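Local coordinates for protein disulfide-isomerase A4 (Rattus norvegicus, PDB 3EC3), which catalyses the rearrangement of disulfide bonds in proteins in the endoplasmic reticulum, although the fragment here holds only its noncatalytic, thioredoxin-like b-type domains, at residues Pro134-Tyr139 against Glu221-Phe226; Asn157-Val162 against Asp217-Phe222. The protein carries 1 engineered substitution. All blocks are in the same frame, centred on the assembly; numbering follows the deposited sequence.

Interaction 1 (Pro134-Tyr139 against Glu221-Phe226); sequences PLVVVY and EFVMAF
Val136 and Val223 bring the strand 135-139 and the helix 221-226 nearest to each other, their CA atoms 7.8 Å apart; toward the start of the strand the spacing widens, reaching 9.9 Å between Pro134 CA and Phe226 CA. Strand and helix run in roughly opposite directions, and the space between the two backbones is bridged by side chains alone. In the middle the two valines meet by their methyls: Val223 CG2 rests between both branches of Val136, 4.0 Å from Val136 CG1 and equally far from Val136 CG2. With CG1 of Val223 anti to its own N (chi1 172°), it is CG2 that is turned to Val136.

Further along, Phe226 presents the edge of its ring to Pro134. Pro134 CG lies near the ring plane, 3.9 Å from Phe226 CZ, and Pro134 CB comes equally near that carbon; the proline abuts the rim and not a face. A cis peptide bond precedes Pro134 in the loop leading into the strand. Both meetings are purely apolar.

Beneath the helix, the strand is bonded through its backbone to strand 170-175 on one edge and to strand 196-200 on the other, making it a central strand of the thioredoxin-like sheet. Helix 216-227 covers one face of that sheet: Val136, Phe222 and Phe226 all touch Ile199, while Phe226 also packs edge-to-face with Tyr169.

Interaction 2 (Asn157-Val162 against Asp217-Phe222); sequences NKVLEV and DALREF. Unlike the reference sequence in segment 217-222: Arg220 (reference Gln).
Leu219 reaches across to both Val159 and Val162 from a helix whose axis passes 9.2 Å from that of 157-162. The two short helical segments run in broadly the same direction, crossing at -42°; Val159 and Val162, about one turn apart, both meet this leucine. Its CD2 methyl does most of the touching: Val162 CG2 lies 3.8 Å from Leu219 CD2, and Val159 offers the same methyl its CG1 at 4.2 Å and its backbone CA at 4.0 Å. With CG opposite the backbone N (chi1 -178°), the leucine branch extends over the partner helix.

Next comes Arg220, an engineered position where the reference sequence has Gln. Only the aliphatic base of this side chain joins in, Arg220 CG standing 4.1 Å from Val162 CG1. Val162 CG2 also lies 3.9 Å from the backbone N of Arg220. Beyond its bend at chi2, the arginine leads its guanidinium to a salt bridge with Asp165.

Both helices lie on one face of the thioredoxin-like sheet, the valines touching Phe171 and Leu219 touching Ala197; helix 149-163 is the beta-alpha-beta crossover between parallel strands 135-140 and 170-175. The side-chain contact is apolar, mostly methyls against methyls and aliphatic carbons, and buried, which is consistent with the axis spacing being governed by the shape of the branched side chains and not by directed bonds.

Interactions 1 and 2 form one continuous hydrophobic layer, their centres 8 Å apart, in the second thioredoxin-like domain of the fragment. Helix 216-227 serves both: its turn at Leu219 and Arg220 meets helix 149-163, and its later turns, at Val223 and Phe226, meet strand 135-140. That strand and helix 149-163 follow each other in the chain, so the shared helix packs against both members of a strand-helix unit. The two contacts are joined by Val138, whose CG2 lies 3.8 Å from Val159 CG2 and 4.1 Å from Leu219 CD2, and by Val136 CG1, 4.2 Å from Leu219 CD1. The domain is noncatalytic, and the contacts lie in the hydrophobic core between the sheet and these two helices.

Interaction 1 (Pro134-Tyr139 against Glu221-Phe226)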
loop_
_atom_site.group_PDB
_atom_site.type_symbol
_atom_site.label_atom_id
_atom_site.label_comp_id
_atom_site.label_asym_id
_atom_site.label_seq_id
_atom_site.Cartn_x
_atom_site.Cartn_y
_atom_site.Cartn_z
ATOM N N PRO A 134 8.591 -2.671 -12.081
ATOM C CA PRO A 134 7.300 -2.496 -12.789
ATOM C C PRO A 134 6.047 -2.340 -11.887
ATOM O O PRO A 134 5.974 -2.928 -10.809
ATOM C CB PRO A 134 7.169 -3.775 -13.628
ATOM C CG PRO A 134 8.575 -4.331 -13.729
ATOM C CD PRO A 134 9.191 -3.981 -12.369
ATOM N N LEU A 135 5.072 -1.579 -12.367
ATOM C CA LEU A 135 3.835 -1.314 -11.632
ATOM C C LEU A 135 2.647 -1.719 -12.506
ATOM O O LEU A 135 2.513 -1.248 -13.660
ATOM C CB LEU A 135 3.743 0.166 -11.270
ATOM C CG LEU A 135 2.380 0.678 -10.787
ATOM C CD1 LEU A 135 1.996 0.086 -9.419
ATOM C CD2 LEU A 135 2.448 2.209 -10.720
ATOM N N VAL A 136 1.803 -2.598 -11.972
ATOM C CA VAL A 136 0.607 -3.044 -12.690
ATOM C C VAL A 136 -0.539 -2.180 -12.161
ATOM O O VAL A 136 -0.773 -2.178 -10.976
ATOM C CB VAL A 136 0.329 -4.553 -12.466
ATOM C CG1 VAL A 136 -0.975 -5.008 -13.226
ATOM C CG2 VAL A 136 1.535 -5.405 -12.893
ATOM N N VAL A 137 -1.215 -1.413 -13.023
ATOM C CA VAL A 137 -2.342 -0.569 -12.607
ATOM C C VAL A 137 -3.669 -1.049 -13.170
ATOM O O VAL A 137 -3.771 -1.286 -14.368
ATOM C CB VAL A 137 -2.155 0.898 -13.047
ATOM C CG1 VAL A 137 -3.325 1.777 -12.431
ATOM C CG2 VAL A 137 -0.769 1.428 -12.587
ATOM N N VAL A 138 -4.685 -1.187 -12.308
ATOM C CA VAL A 138 -6.031 -1.562 -12.735
ATOM C C VAL A 138 -6.978 -0.363 -12.526
ATOM O O VAL A 138 -7.173 0.121 -11.399
ATOM C CB VAL A 138 -6.533 -2.864 -12.043
ATOM C CG1 VAL A 138 -7.992 -3.178 -12.404
ATOM C CG2 VAL A 138 -5.613 -4.063 -12.410
ATOM N N TYR A 139 -7.556 0.109 -13.635
ATOM C CA TYR A 139 -8.366 1.322 -13.634
ATOM C C TYR A 139 -9.872 1.032 -13.641
ATOM O O TYR A 139 -10.370 0.259 -14.471
ATOM C CB TYR A 139 -8.068 2.157 -14.886
ATOM C CG TYR A 139 -6.623 2.565 -15.080
ATOM C CD1 TYR A 139 -5.761 1.784 -15.835
ATOM C CD2 TYR A 139 -6.132 3.754 -14.546
ATOM C CE1 TYR A 139 -4.430 2.162 -16.046
ATOM C CE2 TYR A 139 -4.783 4.137 -14.747
ATOM C CZ TYR A 139 -3.952 3.324 -15.495
ATOM O OH TYR A 139 -2.631 3.663 -15.717
ATOM N N GLU A 221 -2.834 -13.177 -17.671
ATOM C CA GLU A 221 -2.288 -13.361 -19.024
ATOM C C GLU A 221 -1.485 -12.153 -19.509
ATOM O O GLU A 221 -0.421 -12.304 -20.107
ATOM C CB GLU A 221 -3.425 -13.683 -19.991
ATOM C CG GLU A 221 -4.151 -14.970 -19.620
ATOM C CD GLU A 221 -5.274 -15.378 -20.596
ATOM O OE1 GLU A 221 -5.925 -14.505 -21.230
ATOM O OE2 GLU A 221 -5.527 -16.592 -20.700
ATOM N N PHE A 222 -2.011 -10.964 -19.240
ATOM C CA PHE A 222 -1.400 -9.673 -19.557
ATOM C C PHE A 222 -0.056 -9.479 -18.837
ATOM O O PHE A 222 0.949 -9.126 -19.469
ATOM C CB PHE A 222 -2.413 -8.568 -19.200
ATOM C CG PHE A 222 -1.908 -7.150 -19.347
ATOM C CD1 PHE A 222 -1.987 -6.269 -18.256
ATOM C CD2 PHE A 222 -1.430 -6.670 -20.567
ATOM C CE1 PHE A 222 -1.563 -4.942 -18.362
ATOM C CE2 PHE A 222 -0.997 -5.347 -20.693
ATOM C CZ PHE A 222 -1.061 -4.478 -19.590
ATOM N N VAL A 223 -0.046 -9.721 -17.521
ATOM C CA VAL A 223 1.190 -9.696 -16.716
ATOM C C VAL A 223 2.213 -10.772 -17.170
ATOM O O VAL A 223 3.423 -10.497 -17.251
ATOM C CB VAL A 223 0.868 -9.822 -15.193
ATOM C CG1 VAL A 223 2.132 -9.984 -14.355
ATOM C CG2 VAL A 223 0.015 -8.594 -14.719
HETATM N N MSE A 224 1.738 -11.982 -17.443
HETATM C CA MSE A 224 2.605 -13.053 -17.939
HETATM C C MSE A 224 3.223 -12.655 -19.287
HETATM O O MSE A 224 4.435 -12.843 -19.512
HETATM C CB MSE A 224 1.848 -14.382 -18.070
HETATM C CG MSE A 224 1.904 -15.271 -16.828
HETATM SE SE MSE A 224 3.770 -15.786 -16.405
HETATM C CE MSE A 224 3.525 -16.875 -14.766
ATOM N N ALA A 225 2.402 -12.086 -20.167
ATOM C CA ALA A 225 2.886 -11.699 -21.505
ATOM C C ALA A 225 3.933 -10.589 -21.364
ATOM O O ALA A 225 4.967 -10.591 -22.075
ATOM C CB ALA A 225 1.743 -11.281 -22.402
ATOM N N PHE A 226 3.688 -9.686 -20.412
ATOM C CA PHE A 226 4.652 -8.651 -20.046
ATOM C C PHE A 226 5.985 -9.248 -19.595
ATOM O O PHE A 226 7.036 -8.843 -20.077
ATOM C CB PHE A 226 4.124 -7.735 -18.938
ATOM C CG PHE A 226 5.206 -6.840 -18.333
ATOM C CD1 PHE A 226 5.794 -7.157 -17.106
ATOM C CD2 PHE A 226 5.648 -5.705 -19.017
ATOM C CE1 PHE A 226 6.780 -6.342 -16.564
ATOM C CE2 PHE A 226 6.654 -4.884 -18.493
ATOM C CZ PHE A 226 7.221 -5.195 -17.271
#

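Interaction 2 (Asn157-Val162 against Asp217-Phe222)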
loop_
_atom_site.group_PDB
_atom_site.type_symbol
_atom_site.label_atom_id
_atom_site.label_comp_id
_atom_site.label_asym_id
_atom_site.label_seq_id
_atom_site.Cartn_x
_atom_site.Cartn_y
_atom_site.Cartn_z
ATOM N N ASN A 157 -10.587 -7.499 -5.376
ATOM C CA ASN A 157 -10.388 -8.886 -5.106
ATOM C C ASN A 157 -9.828 -9.642 -6.349
ATOM O O ASN A 157 -9.003 -10.500 -6.215
ATOM C CB ASN A 157 -11.696 -9.520 -4.645
ATOM C CG ASN A 157 -12.035 -9.195 -3.201
ATOM O OD1 ASN A 157 -13.192 -9.329 -2.778
ATOM N ND2 ASN A 157 -11.035 -8.782 -2.430
ATOM N N LYS A 158 -10.267 -9.275 -7.552
ATOM C CA LYS A 158 -9.747 -9.928 -8.783
ATOM C C LYS A 158 -8.287 -9.592 -8.979
ATOM O O LYS A 158 -7.488 -10.442 -9.457
ATOM C CB LYS A 158 -10.540 -9.425 -9.985
ATOM C CG LYS A 158 -12.006 -9.929 -9.972
ATOM C CD LYS A 158 -12.672 -9.493 -11.289
ATOM C CE LYS A 158 -13.945 -10.246 -11.648
ATOM N NZ LYS A 158 -14.494 -11.061 -10.557
ATOM N N VAL A 159 -7.942 -8.352 -8.631
ATOM C CA VAL A 159 -6.548 -7.902 -8.719
ATOM C C VAL A 159 -5.653 -8.623 -7.697
ATOM O O VAL A 159 -4.549 -9.087 -8.025
ATOM C CB VAL A 159 -6.429 -6.363 -8.573
ATOM C CG1 VAL A 159 -4.946 -5.907 -8.888
ATOM C CG2 VAL A 159 -7.427 -5.685 -9.518
ATOM N N LEU A 160 -6.149 -8.767 -6.474
ATOM C CA LEU A 160 -5.391 -9.438 -5.411
ATOM C C LEU A 160 -5.043 -10.895 -5.758
ATOM O O LEU A 160 -3.931 -11.409 -5.465
ATOM C CB LEU A 160 -6.250 -9.439 -4.155
ATOM C CG LEU A 160 -6.239 -8.167 -3.280
ATOM C CD1 LEU A 160 -7.448 -8.178 -2.334
ATOM C CD2 LEU A 160 -4.924 -8.120 -2.479
ATOM N N GLU A 161 -5.990 -11.552 -6.402
ATOM C CA GLU A 161 -5.735 -12.910 -6.939
ATOM C C GLU A 161 -4.512 -13.033 -7.863
ATOM O O GLU A 161 -3.842 -14.071 -7.846
ATOM C CB GLU A 161 -6.999 -13.480 -7.581
ATOM C CG GLU A 161 -8.121 -13.675 -6.563
ATOM C CD GLU A 161 -7.788 -14.741 -5.514
ATOM O OE1 GLU A 161 -7.313 -15.837 -5.882
ATOM O OE2 GLU A 161 -8.011 -14.511 -4.323
ATOM N N VAL A 162 -4.220 -12.002 -8.656
ATOM C CA VAL A 162 -3.050 -12.020 -9.518
ATOM C C VAL A 162 -1.835 -11.501 -8.761
ATOM O O VAL A 162 -0.732 -12.082 -8.806
ATOM C CB VAL A 162 -3.312 -11.194 -10.821
ATOM C CG1 VAL A 162 -2.118 -11.268 -11.785
ATOM C CG2 VAL A 162 -4.570 -11.751 -11.572
ATOM N N ASP A 217 -7.960 -14.121 -14.710
ATOM C CA ASP A 217 -7.306 -14.819 -15.830
ATOM C C ASP A 217 -6.747 -13.883 -16.892
ATOM O O ASP A 217 -5.573 -13.996 -17.281
ATOM C CB ASP A 217 -8.278 -15.798 -16.477
ATOM C CG ASP A 217 -8.564 -16.993 -15.597
ATOM O OD1 ASP A 217 -7.720 -17.310 -14.729
ATOM O OD2 ASP A 217 -9.635 -17.615 -15.764
ATOM N N ALA A 218 -7.587 -12.953 -17.339
ATOM C CA ALA A 218 -7.209 -11.992 -18.350
ATOM C C ALA A 218 -6.080 -11.107 -17.822
ATOM O O ALA A 218 -5.061 -10.896 -18.510
ATOM C CB ALA A 218 -8.409 -11.170 -18.744
ATOM N N LEU A 219 -6.234 -10.617 -16.582
ATOM C CA LEU A 219 -5.153 -9.892 -15.954
ATOM C C LEU A 219 -3.894 -10.751 -15.803
ATOM O O LEU A 219 -2.801 -10.277 -16.082
ATOM C CB LEU A 219 -5.583 -9.299 -14.591
ATOM C CG LEU A 219 -4.494 -8.461 -13.882
ATOM C CD1 LEU A 219 -4.171 -7.214 -14.701
ATOM C CD2 LEU A 219 -4.946 -8.091 -12.424
ATOM N N ARG A 220 -4.023 -12.005 -15.380
ATOM C CA ARG A 220 -2.829 -12.862 -15.247
ATOM C C ARG A 220 -2.072 -13.080 -16.583
ATOM O O ARG A 220 -0.837 -13.143 -16.603
ATOM C CB ARG A 220 -3.142 -14.230 -14.608
ATOM C CG ARG A 220 -1.914 -14.777 -13.855
ATOM C CD ARG A 220 -1.684 -16.276 -13.953
ATOM N NE ARG A 220 -0.271 -16.583 -13.661
ATOM C CZ ARG A 220 0.213 -16.972 -12.474
ATOM N NH1 ARG A 220 -0.602 -17.140 -11.440
ATOM N NH2 ARG A 220 1.518 -17.223 -12.324
ATOM N N GLU A 221 -2.834 -13.177 -17.671
ATOM C CA GLU A 221 -2.288 -13.361 -19.024
ATOM C C GLU A 221 -1.485 -12.153 -19.509
ATOM O O GLU A 221 -0.421 -12.304 -20.107
ATOM C CB GLU A 221 -3.425 -13.683 -19.991
ATOM C CG GLU A 221 -4.151 -14.970 -19.620
ATOM C CD GLU A 221 -5.274 -15.378 -20.596
ATOM O OE1 GLU A 221 -5.925 -14.505 -21.230
ATOM O OE2 GLU A 221 -5.527 -16.592 -20.700
ATOM N N PHE A 222 -2.011 -10.964 -19.240
ATOM C CA PHE A 222 -1.400 -9.673 -19.557
ATOM C C PHE A 222 -0.056 -9.479 -18.837
ATOM O O PHE A 222 0.949 -9.126 -19.469
ATOM C CB PHE A 222 -2.413 -8.568 -19.200
ATOM C CG PHE A 222 -1.908 -7.150 -19.347
ATOM C CD1 PHE A 222 -1.987 -6.269 -18.256
ATOM C CD2 PHE A 222 -1.430 -6.670 -20.567
ATOM C CE1 PHE A 222 -1.563 -4.942 -18.362
ATOM C CE2 PHE A 222 -0.997 -5.347 -20.693
ATOM C CZ PHE A 222 -1.061 -4.478 -19.590
#